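Local coordinates for DUF1904 domain-containing protein (Sebaldella termitidis, PDB 4M1A), which is of unknown function but assembles as a trimer and belongs to a family grouped with the MIF-like proteins, at residues M1-V14 with C31-F45. Sequence-based numbering, arbitrary orientation.
Sequences MPHIRVRGAEKEKV and CPADWFTFEYVETTF
His3 with Thr37 and Ile4 with Phe38 are bridge pairs of strands 3-7 and 37-41, which run parallel, axes 4.7 Å apart, within the mixed sheet of an alpha/beta subunit; helices 11-17 and 21-29 lie in the connection, a beta-alpha-beta crossover. The backbone ladder alternates strictly: Pro2 O and Ile4 O accept from Thr37 N and Glu39 N, Ile4 N and Val6 N donate to Thr37 O and Glu39 O, and Val41 N closes the series on Val6 O.

Polar side chains gather on the face of His3, Arg5, Thr37 and Glu39. His3 ND1 donates in its ring plane to Thr37 OG1 (2.7 Å). Arg5 and Glu39 run side by side, but their salt bridge includes only a weak hydrogen bond, NE to OE2 at 3.4 Å, the two planes being 75° apart. Water 2 reinforces it, joining Arg5 NH2 to the same OE2. In a second subunit, whose strand extends the sheet, Glu59 forms a salt bridge with Arg5 NH1, and Arg7 and Thr43 pair with Glu39 OE1.

Apolar contacts dominate the opposite face. Ile4 CB packs 3.7 Å from Phe38 CD1, and Val14 CG2 reaches Tyr40 CD1. The first torsion of Tyr40 (chi1 163°) turns CG away from the backbone N and lays the ring against the start of helix 11-17. There Lys11 CB makes a CH-pi contact 3.9 Å from the centroid, and Lys11 CE comes within 3.5 Å of Tyr40 CE2. Tyr40 OH donates to Glu42 OE1 at 2.7 Å. A serine in place of Tyr40 would probably deprive the Lys11 methylenes of their aromatic platform and Glu42 of its hydroxyl donor. Just ahead of the two strands, Pro2, which follows a cis peptide bond, sits on Phe36, its CD 3.7 Å from the ring centroid and 11° off the normal.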
HETATM    1  N   MSE A   1      15.564   5.459   1.751  1.00 57.06           N
HETATM    2  CA  MSE A   1      14.624   5.138   0.666  1.00 56.52           C
HETATM    3  C   MSE A   1      15.569   4.638  -0.436  1.00 54.29           C
HETATM    4  O   MSE A   1      16.756   4.642  -0.129  1.00 71.99           O
HETATM    5  CB  MSE A   1      13.896   6.473   0.496  1.00 52.31           C
HETATM    6  CG  MSE A   1      14.231   6.955  -0.876  1.00 58.07           C
HETATM    7 SE   MSE A   1      15.257   8.607  -1.098  1.00 76.67          SE
HETATM    8  CE  MSE A   1      17.139   8.075  -0.856  1.00 62.73           C
ATOM      9  N   PRO A   2      15.115   4.256  -1.716  1.00 26.46           N
ATOM     10  CA  PRO A   2      13.769   4.123  -2.283  1.00 23.87           C
ATOM     11  C   PRO A   2      13.223   2.702  -2.287  1.00 18.42           C
ATOM     12  O   PRO A   2      13.970   1.737  -2.361  1.00 19.43           O
ATOM     13  CB  PRO A   2      13.917   4.626  -3.733  1.00 22.39           C
ATOM     14  CG  PRO A   2      15.115   5.543  -3.630  1.00 24.82           C
ATOM     15  CD  PRO A   2      16.030   4.807  -2.734  1.00 27.84           C
ATOM     16  N   HIS A   3      11.922   2.627  -2.242  1.00 17.01           N
ATOM     17  CA  HIS A   3      11.208   1.348  -2.194  1.00 16.65           C
ATOM     18  C   HIS A   3      10.286   1.199  -3.369  1.00 16.51           C
ATOM     19  O   HIS A   3       9.357   1.993  -3.531  1.00 20.74           O
ATOM     20  CB  HIS A   3      10.417   1.223  -0.887  1.00 17.36           C
ATOM     21  CG  HIS A   3      11.251   1.474   0.306  1.00 19.11           C
ATOM     22  ND1 HIS A   3      12.213   0.578   0.751  1.00 20.74           N
ATOM     23  CD2 HIS A   3      11.333   2.549   1.113  1.00 20.27           C
ATOM     24  CE1 HIS A   3      12.844   1.104   1.779  1.00 22.74           C
ATOM     25  NE2 HIS A   3      12.319   2.297   2.026  1.00 22.30           N
ATOM     26  N   ILE A   4      10.560   0.220  -4.235  1.00 15.77           N
ATOM     27  CA  ILE A   4       9.815   0.074  -5.479  1.00 14.09           C
ATOM     28  C   ILE A   4       8.921  -1.154  -5.264  1.00 14.70           C
ATOM     29  O   ILE A   4       9.428  -2.248  -4.830  1.00 16.77           O
ATOM     30  CB  ILE A   4      10.765  -0.271  -6.661  1.00 16.15           C
ATOM     31  CG1 ILE A   4      11.809   0.826  -6.995  1.00 21.22           C
ATOM     32  CG2 ILE A   4      10.012  -0.507  -7.930  1.00 18.46           C
ATOM     33  CD1 ILE A   4      11.859   2.058  -6.300  1.00 23.83           C
ATOM     34  N   ARG A   5       7.621  -1.037  -5.599  1.00 14.17           N
ATOM     35  CA  ARG A   5       6.702  -2.126  -5.535  1.00 15.71           C
ATOM     36  C   ARG A   5       5.987  -2.336  -6.803  1.00 14.97           C
ATOM     37  O   ARG A   5       5.480  -1.378  -7.387  1.00 15.75           O
ATOM     38  CB  ARG A   5       5.624  -1.873  -4.459  1.00 17.70           C
ATOM     39  CG  ARG A   5       6.259  -1.660  -3.123  1.00 19.29           C
ATOM     40  CD  ARG A   5       5.222  -1.171  -2.147  1.00 25.66           C
ATOM     41  NE  ARG A   5       5.854  -0.964  -0.843  1.00 27.70           N
ATOM     42  CZ  ARG A   5       5.271  -0.364   0.197  1.00 26.77           C
ATOM     43  NH1 ARG A   5       4.010   0.075   0.124  1.00 24.76           N
ATOM     44  NH2 ARG A   5       5.960  -0.279   1.308  1.00 27.47           N
ATOM     45  N   VAL A   6       5.901  -3.596  -7.220  1.00 14.60           N
ATOM     46  CA  VAL A   6       5.286  -3.930  -8.488  1.00 13.48           C
ATOM     47  C   VAL A   6       4.128  -4.885  -8.256  1.00 16.19           C
ATOM     48  O   VAL A   6       4.281  -5.920  -7.609  1.00 16.32           O
ATOM     49  CB  VAL A   6       6.309  -4.589  -9.485  1.00 15.44           C
ATOM     50  CG1 VAL A   6       5.633  -4.813 -10.808  1.00 16.87           C
ATOM     51  CG2 VAL A   6       7.545  -3.709  -9.739  1.00 16.97           C
ATOM     52  N   ARG A   7       2.993  -4.569  -8.861  1.00 13.82           N
ATOM     53  CA  ARG A   7       1.846  -5.441  -8.879  1.00 16.27           C
ATOM     54  C   ARG A   7       1.341  -5.593 -10.265  1.00 18.82           C
ATOM     55  O   ARG A   7       1.668  -4.797 -11.165  1.00 18.97           O
ATOM     56  CB  ARG A   7       0.699  -4.886  -8.042  1.00 17.65           C
ATOM     57  CG  ARG A   7       0.095  -3.590  -8.489  1.00 19.00           C
ATOM     58  CD  ARG A   7      -0.874  -3.039  -7.434  1.00 23.83           C
ATOM     59  NE  ARG A   7      -0.103  -2.487  -6.337  1.00 22.02           N
ATOM     60  CZ  ARG A   7      -0.476  -2.558  -5.089  1.00 22.11           C
ATOM     61  NH1 ARG A   7      -1.640  -3.127  -4.842  1.00 21.24           N
ATOM     62  NH2 ARG A   7       0.308  -2.109  -4.086  1.00 20.42           N
ATOM     63  N   GLY A   8       0.564  -6.635 -10.487  1.00 19.38           N
ATOM     64  CA  GLY A   8       0.027  -6.884 -11.834  1.00 21.65           C
ATOM     65  C   GLY A   8       0.951  -7.694 -12.759  1.00 25.00           C
ATOM     66  O   GLY A   8       0.619  -7.926 -13.907  1.00 28.62           O
ATOM     67  N   ALA A   9       2.152  -8.032 -12.343  1.00 22.02           N
ATOM     68  CA  ALA A   9       3.101  -8.773 -13.181  1.00 21.77           C
ATOM     69  C   ALA A   9       3.414 -10.064 -12.508  1.00 23.51           C
ATOM     70  O   ALA A   9       3.404 -10.162 -11.301  1.00 19.69           O
ATOM     71  CB  ALA A   9       4.426  -7.938 -13.370  1.00 22.71           C
ATOM     72  N   GLU A  10       3.862 -11.042 -13.289  1.00 22.18           N
ATOM     73  CA  GLU A  10       4.367 -12.313 -12.735  1.00 24.43           C
ATOM     74  C   GLU A  10       5.567 -12.091 -11.863  1.00 20.85           C
ATOM     75  O   GLU A  10       6.440 -11.290 -12.188  1.00 19.06           O
ATOM     76  CB  GLU A  10       4.734 -13.249 -13.918  1.00 30.69           C
ATOM     77  CG  GLU A  10       3.536 -13.849 -14.633  1.00 43.78           C
ATOM     78  CD  GLU A  10       3.366 -13.372 -16.068  1.00 62.44           C
ATOM     79  OE1 GLU A  10       3.263 -12.133 -16.289  1.00 86.81           O
ATOM     80  OE2 GLU A  10       3.324 -14.236 -16.980  1.00 67.75           O
ATOM     81  N   LYS A  11       5.642 -12.846 -10.757  1.00 20.33           N
ATOM     82  CA  LYS A  11       6.704 -12.744  -9.782  1.00 20.92           C
ATOM     83  C   LYS A  11       8.088 -12.884 -10.411  1.00 22.49           C
ATOM     84  O   LYS A  11       9.025 -12.143 -10.082  1.00 18.39           O
ATOM     85  CB  LYS A  11       6.473 -13.768  -8.708  1.00 22.97           C
ATOM     86  CG  LYS A  11       7.425 -13.721  -7.562  1.00 27.37           C
ATOM     87  CD  LYS A  11       7.178 -14.830  -6.499  1.00 30.49           C
ATOM     88  CE  LYS A  11       5.937 -14.553  -5.668  1.00 36.53           C
ATOM     89  NZ  LYS A  11       5.290 -15.737  -4.979  1.00 38.33           N
ATOM     90  N   GLU A  12       8.238 -13.868 -11.293  1.00 20.47           N
ATOM     91  CA  GLU A  12       9.557 -14.039 -11.921  1.00 19.77           C
ATOM     92  C   GLU A  12       9.957 -12.873 -12.811  1.00 18.73           C
ATOM     93  O   GLU A  12      11.179 -12.605 -12.871  1.00 21.43           O
ATOM     94  CB  GLU A  12       9.580 -15.345 -12.745  1.00 27.06           C
ATOM     95  CG  GLU A  12      10.859 -15.604 -13.533  1.00 33.65           C
ATOM     96  CD  GLU A  12      10.586 -16.755 -14.539  1.00 45.61           C
ATOM     97  OE1 GLU A  12       9.846 -17.689 -14.143  1.00 42.98           O
ATOM     98  OE2 GLU A  12      10.999 -16.675 -15.729  1.00 49.01           O
ATOM     99  N   LYS A  13       8.979 -12.236 -13.468  1.00 18.58           N
ATOM    100  CA  LYS A  13       9.203 -10.999 -14.301  1.00 20.49           C
ATOM    101  C   LYS A  13       9.656  -9.817 -13.429  1.00 20.46           C
ATOM    102  O   LYS A  13      10.592  -9.061 -13.808  1.00 16.43           O
ATOM    103  CB  LYS A  13       8.020 -10.663 -15.209  1.00 23.10           C
ATOM    104  CG  LYS A  13       7.611 -11.788 -16.175  1.00 27.00           C
ATOM    105  CD  LYS A  13       8.843 -12.190 -16.976  1.00 34.06           C
ATOM    106  CE  LYS A  13       8.445 -13.080 -18.184  1.00 45.88           C
ATOM    107  NZ  LYS A  13       9.260 -14.306 -18.167  1.00 48.89           N
ATOM    108  N   VAL A  14       9.081  -9.717 -12.212  1.00 17.83           N
ATOM    109  CA  VAL A  14       9.551  -8.705 -11.251  1.00 17.77           C
ATOM    110  C   VAL A  14      11.001  -8.968 -10.838  1.00 16.68           C
ATOM    111  O   VAL A  14      11.906  -8.062 -10.755  1.00 15.62           O
ATOM    112  CB  VAL A  14       8.599  -8.624 -10.028  1.00 18.20           C
ATOM    113  CG1 VAL A  14       9.122  -7.569  -9.069  1.00 20.29           C
ATOM    114  CG2 VAL A  14       7.208  -8.321 -10.506  1.00 18.61           C
ATOM    115  N   CYS A  31      22.094   8.359  -5.601  1.00 27.88           N
ATOM    116  CA  CYS A  31      22.260   7.754  -4.312  1.00 26.36           C
ATOM    117  C   CYS A  31      22.776   6.361  -4.474  1.00 24.58           C
ATOM    118  O   CYS A  31      22.777   5.817  -5.582  1.00 28.97           O
ATOM    119  CB  CYS A  31      20.933   7.766  -3.567  1.00 28.09           C
ATOM    120  SG  CYS A  31      19.626   6.677  -4.242  1.00 30.08           S
ATOM    121  N   PRO A  32      23.232   5.744  -3.390  1.00 25.24           N
ATOM    122  CA  PRO A  32      23.781   4.420  -3.507  1.00 26.51           C
ATOM    123  C   PRO A  32      22.765   3.368  -4.016  1.00 26.22           C
ATOM    124  O   PRO A  32      21.599   3.452  -3.611  1.00 24.95           O
ATOM    125  CB  PRO A  32      24.229   4.129  -2.054  1.00 25.60           C
ATOM    126  CG  PRO A  32      24.616   5.491  -1.561  1.00 28.93           C
ATOM    127  CD  PRO A  32      23.493   6.341  -2.069  1.00 26.24           C
ATOM    128  N   ALA A  33      23.212   2.404  -4.839  1.00 24.31           N
ATOM    129  CA  ALA A  33      22.380   1.293  -5.341  1.00 25.06           C
ATOM    130  C   ALA A  33      21.762   0.511  -4.170  1.00 27.54           C
ATOM    131  O   ALA A  33      20.587   0.141  -4.201  1.00 20.67           O
ATOM    132  CB  ALA A  33      23.239   0.377  -6.210  1.00 27.98           C
ATOM    133  N   ASP A  34      22.519   0.381  -3.101  1.00 24.73           N
ATOM    134  CA  ASP A  34      22.040  -0.350  -1.868  1.00 30.78           C
ATOM    135  C   ASP A  34      20.889   0.295  -1.158  1.00 26.10           C
ATOM    136  O   ASP A  34      20.309  -0.310  -0.305  1.00 26.20           O
ATOM    137  CB  ASP A  34      23.184  -0.479  -0.842  1.00 38.48           C
ATOM    138  CG  ASP A  34      23.992  -1.714  -1.050  1.00 56.04           C
ATOM    139  OD1 ASP A  34      23.452  -2.680  -1.662  1.00 69.28           O
ATOM    140  OD2 ASP A  34      25.177  -1.728  -0.615  1.00 72.09           O
ATOM    141  N   TRP A  35      20.544   1.532  -1.486  1.00 23.68           N
ATOM    142  CA  TRP A  35      19.391   2.143  -0.835  1.00 22.27           C
ATOM    143  C   TRP A  35      18.042   1.713  -1.467  1.00 24.48           C
ATOM    144  O   TRP A  35      17.005   2.141  -1.005  1.00 22.24           O
ATOM    145  CB  TRP A  35      19.496   3.606  -0.894  1.00 22.68           C
ATOM    146  CG  TRP A  35      20.513   4.180  -0.013  1.00 28.30           C
ATOM    147  CD1 TRP A  35      21.491   3.528   0.685  1.00 31.06           C
ATOM    148  CD2 TRP A  35      20.682   5.577   0.239  1.00 31.31           C
ATOM    149  NE1 TRP A  35      22.271   4.468   1.368  1.00 32.20           N
ATOM    150  CE2 TRP A  35      21.799   5.717   1.100  1.00 34.07           C
ATOM    151  CE3 TRP A  35      20.000   6.720  -0.184  1.00 32.32           C
ATOM    152  CZ2 TRP A  35      22.259   6.970   1.541  1.00 40.21           C
ATOM    153  CZ3 TRP A  35      20.457   7.973   0.254  1.00 40.45           C
ATOM    154  CH2 TRP A  35      21.583   8.074   1.110  1.00 36.53           C
ATOM    155  N   PHE A  36      18.070   0.911  -2.516  1.00 21.09           N
ATOM    156  CA  PHE A  36      16.842   0.507  -3.211  1.00 19.18           C
ATOM    157  C   PHE A  36      16.379  -0.825  -2.737  1.00 20.51           C
ATOM    158  O   PHE A  36      17.210  -1.755  -2.591  1.00 19.42           O
ATOM    159  CB  PHE A  36      17.060   0.498  -4.769  1.00 17.98           C
ATOM    160  CG  PHE A  36      17.210   1.853  -5.337  1.00 17.73           C
ATOM    161  CD1 PHE A  36      18.461   2.525  -5.283  1.00 19.72           C
ATOM    162  CD2 PHE A  36      16.131   2.524  -5.838  1.00 18.81           C
ATOM    163  CE1 PHE A  36      18.568   3.827  -5.796  1.00 20.77           C
ATOM    164  CE2 PHE A  36      16.245   3.806  -6.308  1.00 19.87           C
ATOM    165  CZ  PHE A  36      17.485   4.465  -6.299  1.00 22.35           C
ATOM    166  N   THR A  37      15.039  -0.985  -2.506  1.00 16.49           N
ATOM    167  CA  THR A  37      14.415  -2.283  -2.353  1.00 17.13           C
ATOM    168  C   THR A  37      13.352  -2.436  -3.462  1.00 15.38           C
ATOM    169  O   THR A  37      12.834  -1.439  -4.007  1.00 16.57           O
ATOM    170  CB  THR A  37      13.737  -2.458  -0.943  1.00 20.18           C
ATOM    171  OG1 THR A  37      12.653  -1.542  -0.863  1.00 20.10           O
ATOM    172  CG2 THR A  37      14.677  -2.220   0.198  1.00 21.47           C
ATOM    173  N   PHE A  38      13.072  -3.680  -3.809  1.00 14.32           N
ATOM    174  CA  PHE A  38      12.121  -4.043  -4.843  1.00 15.10           C
ATOM    175  C   PHE A  38      11.253  -5.163  -4.322  1.00 15.20           C
ATOM    176  O   PHE A  38      11.795  -6.188  -3.787  1.00 16.16           O
ATOM    177  CB  PHE A  38      12.835  -4.506  -6.096  1.00 15.95           C
ATOM    178  CG  PHE A  38      13.872  -3.555  -6.586  1.00 15.25           C
ATOM    179  CD1 PHE A  38      13.534  -2.525  -7.469  1.00 16.26           C
ATOM    180  CD2 PHE A  38      15.178  -3.668  -6.135  1.00 17.24           C
ATOM    181  CE1 PHE A  38      14.514  -1.620  -7.900  1.00 19.13           C
ATOM    182  CE2 PHE A  38      16.139  -2.787  -6.582  1.00 18.93           C
ATOM    183  CZ  PHE A  38      15.782  -1.750  -7.441  1.00 16.87           C
ATOM    184  N   GLU A  39       9.956  -5.028  -4.549  1.00 15.48           N
ATOM    185  CA  GLU A  39       9.005  -6.096  -4.185  1.00 17.06           C
ATOM    186  C   GLU A  39       8.051  -6.419  -5.275  1.00 17.04           C
ATOM    187  O   GLU A  39       7.547  -5.523  -5.977  1.00 19.23           O
ATOM    188  CB  GLU A  39       8.138  -5.607  -3.049  1.00 18.04           C
ATOM    189  CG  GLU A  39       8.850  -5.352  -1.823  1.00 21.51           C
ATOM    190  CD  GLU A  39       7.958  -4.590  -0.835  1.00 23.54           C
ATOM    191  OE1 GLU A  39       7.007  -5.248  -0.296  1.00 23.34           O
ATOM    192  OE2 GLU A  39       8.227  -3.371  -0.603  1.00 21.03           O
ATOM    193  N   TYR A  40       7.723  -7.679  -5.390  1.00 16.82           N
ATOM    194  CA  TYR A  40       6.499  -8.154  -5.993  1.00 15.99           C
ATOM    195  C   TYR A  40       5.413  -8.106  -4.897  1.00 15.10           C
ATOM    196  O   TYR A  40       5.648  -8.616  -3.793  1.00 17.40           O
ATOM    197  CB  TYR A  40       6.699  -9.618  -6.440  1.00 17.21           C
ATOM    198  CG  TYR A  40       5.439 -10.379  -6.715  1.00 15.24           C
ATOM    199  CD1 TYR A  40       4.847 -10.338  -7.945  1.00 16.89           C
ATOM    200  CD2 TYR A  40       4.834 -11.184  -5.744  1.00 18.40           C
ATOM    201  CE1 TYR A  40       3.691 -11.044  -8.203  1.00 17.93           C
ATOM    202  CE2 TYR A  40       3.649 -11.887  -6.011  1.00 16.98           C
ATOM    203  CZ  TYR A  40       3.139 -11.877  -7.242  1.00 19.29           C
ATOM    204  OH  TYR A  40       1.987 -12.583  -7.552  1.00 22.73           O
ATOM    205  N   VAL A  41       4.269  -7.532  -5.202  1.00 15.68           N
ATOM    206  CA  VAL A  41       3.134  -7.466  -4.264  1.00 15.65           C
ATOM    207  C   VAL A  41       2.054  -8.444  -4.768  1.00 15.13           C
ATOM    208  O   VAL A  41       1.669  -8.364  -5.919  1.00 16.77           O
ATOM    209  CB  VAL A  41       2.520  -6.047  -4.155  1.00 18.73           C
ATOM    210  CG1 VAL A  41       1.497  -6.079  -3.041  1.00 20.43           C
ATOM    211  CG2 VAL A  41       3.654  -5.056  -3.856  1.00 20.93           C
ATOM    212  N   GLU A  42       1.602  -9.335  -3.909  1.00 15.09           N
ATOM    213  CA  GLU A  42       0.637 -10.352  -4.260  1.00 17.51           C
ATOM    214  C   GLU A  42      -0.769  -9.744  -4.208  1.00 16.17           C
ATOM    215  O   GLU A  42      -1.350  -9.409  -3.125  1.00 15.47           O
ATOM    216  CB  GLU A  42       0.738 -11.507  -3.327  1.00 17.51           C
ATOM    217  CG  GLU A  42      -0.274 -12.606  -3.638  1.00 18.29           C
ATOM    218  CD  GLU A  42      -0.085 -13.164  -5.020  1.00 22.54           C
ATOM    219  OE1 GLU A  42       1.042 -13.636  -5.261  1.00 22.58           O
ATOM    220  OE2 GLU A  42      -1.042 -13.077  -5.827  1.00 21.29           O
ATOM    221  N   THR A  43      -1.276  -9.582  -5.403  1.00 17.21           N
ATOM    222  CA  THR A  43      -2.639  -9.053  -5.609  1.00 17.92           C
ATOM    223  C   THR A  43      -3.276  -9.716  -6.811  1.00 17.88           C
ATOM    224  O   THR A  43      -2.590 -10.318  -7.658  1.00 16.74           O
ATOM    225  CB  THR A  43      -2.775  -7.489  -5.768  1.00 20.95           C
ATOM    226  OG1 THR A  43      -2.524  -7.062  -7.104  1.00 20.94           O
ATOM    227  CG2 THR A  43      -1.910  -6.724  -4.814  1.00 20.97           C
ATOM    228  N   THR A  44      -4.587  -9.608  -6.875  1.00 15.34           N
ATOM    229  CA  THR A  44      -5.386 -10.095  -8.038  1.00 17.69           C
ATOM    230  C   THR A  44      -6.300  -8.995  -8.542  1.00 16.77           C
ATOM    231  O   THR A  44      -7.053  -8.480  -7.743  1.00 16.64           O
ATOM    232  CB  THR A  44      -6.164 -11.378  -7.707  1.00 19.50           C
ATOM    233  OG1 THR A  44      -5.275 -12.418  -7.220  1.00 19.08           O
ATOM    234  CG2 THR A  44      -6.867 -11.919  -8.963  1.00 21.06           C
ATOM    235  N   PHE A  45      -6.244  -8.713  -9.856  1.00 16.92           N
ATOM    236  CA  PHE A  45      -7.079  -7.699 -10.496  1.00 17.33           C
ATOM    237  C   PHE A  45      -8.409  -8.322 -10.922  1.00 17.65           C
ATOM    238  O   PHE A  45      -8.449  -9.514 -11.443  1.00 18.05           O
ATOM    239  CB  PHE A  45      -6.355  -7.028 -11.674  1.00 20.88           C
ATOM    240  CG  PHE A  45      -5.379  -6.005 -11.265  1.00 20.17           C
ATOM    241  CD1 PHE A  45      -4.060  -6.381 -10.912  1.00 23.58           C
ATOM    242  CD2 PHE A  45      -5.712  -4.700 -11.213  1.00 24.00           C
ATOM    243  CE1 PHE A  45      -3.138  -5.434 -10.497  1.00 23.97           C
ATOM    244  CE2 PHE A  45      -4.796  -3.719 -10.790  1.00 22.15           C
ATOM    245  CZ  PHE A  45      -3.499  -4.084 -10.455  1.00 24.20           C
TER
HETATM  246  O   HOH W   1      10.253  -2.257  -1.951  1.00 20.02           O
HETATM  247  O   HOH W   2       8.724  -1.395   1.019  1.00 31.93           O
HETATM  248  O   HOH W   3       0.189  -8.356  -8.236  1.00 33.07           O
HETATM  249  O   HOH W   4       3.025 -14.616  -3.482  1.00 21.28           O
HETATM  250  O   HOH W   5       3.197 -14.410  -9.973  1.00 26.39           O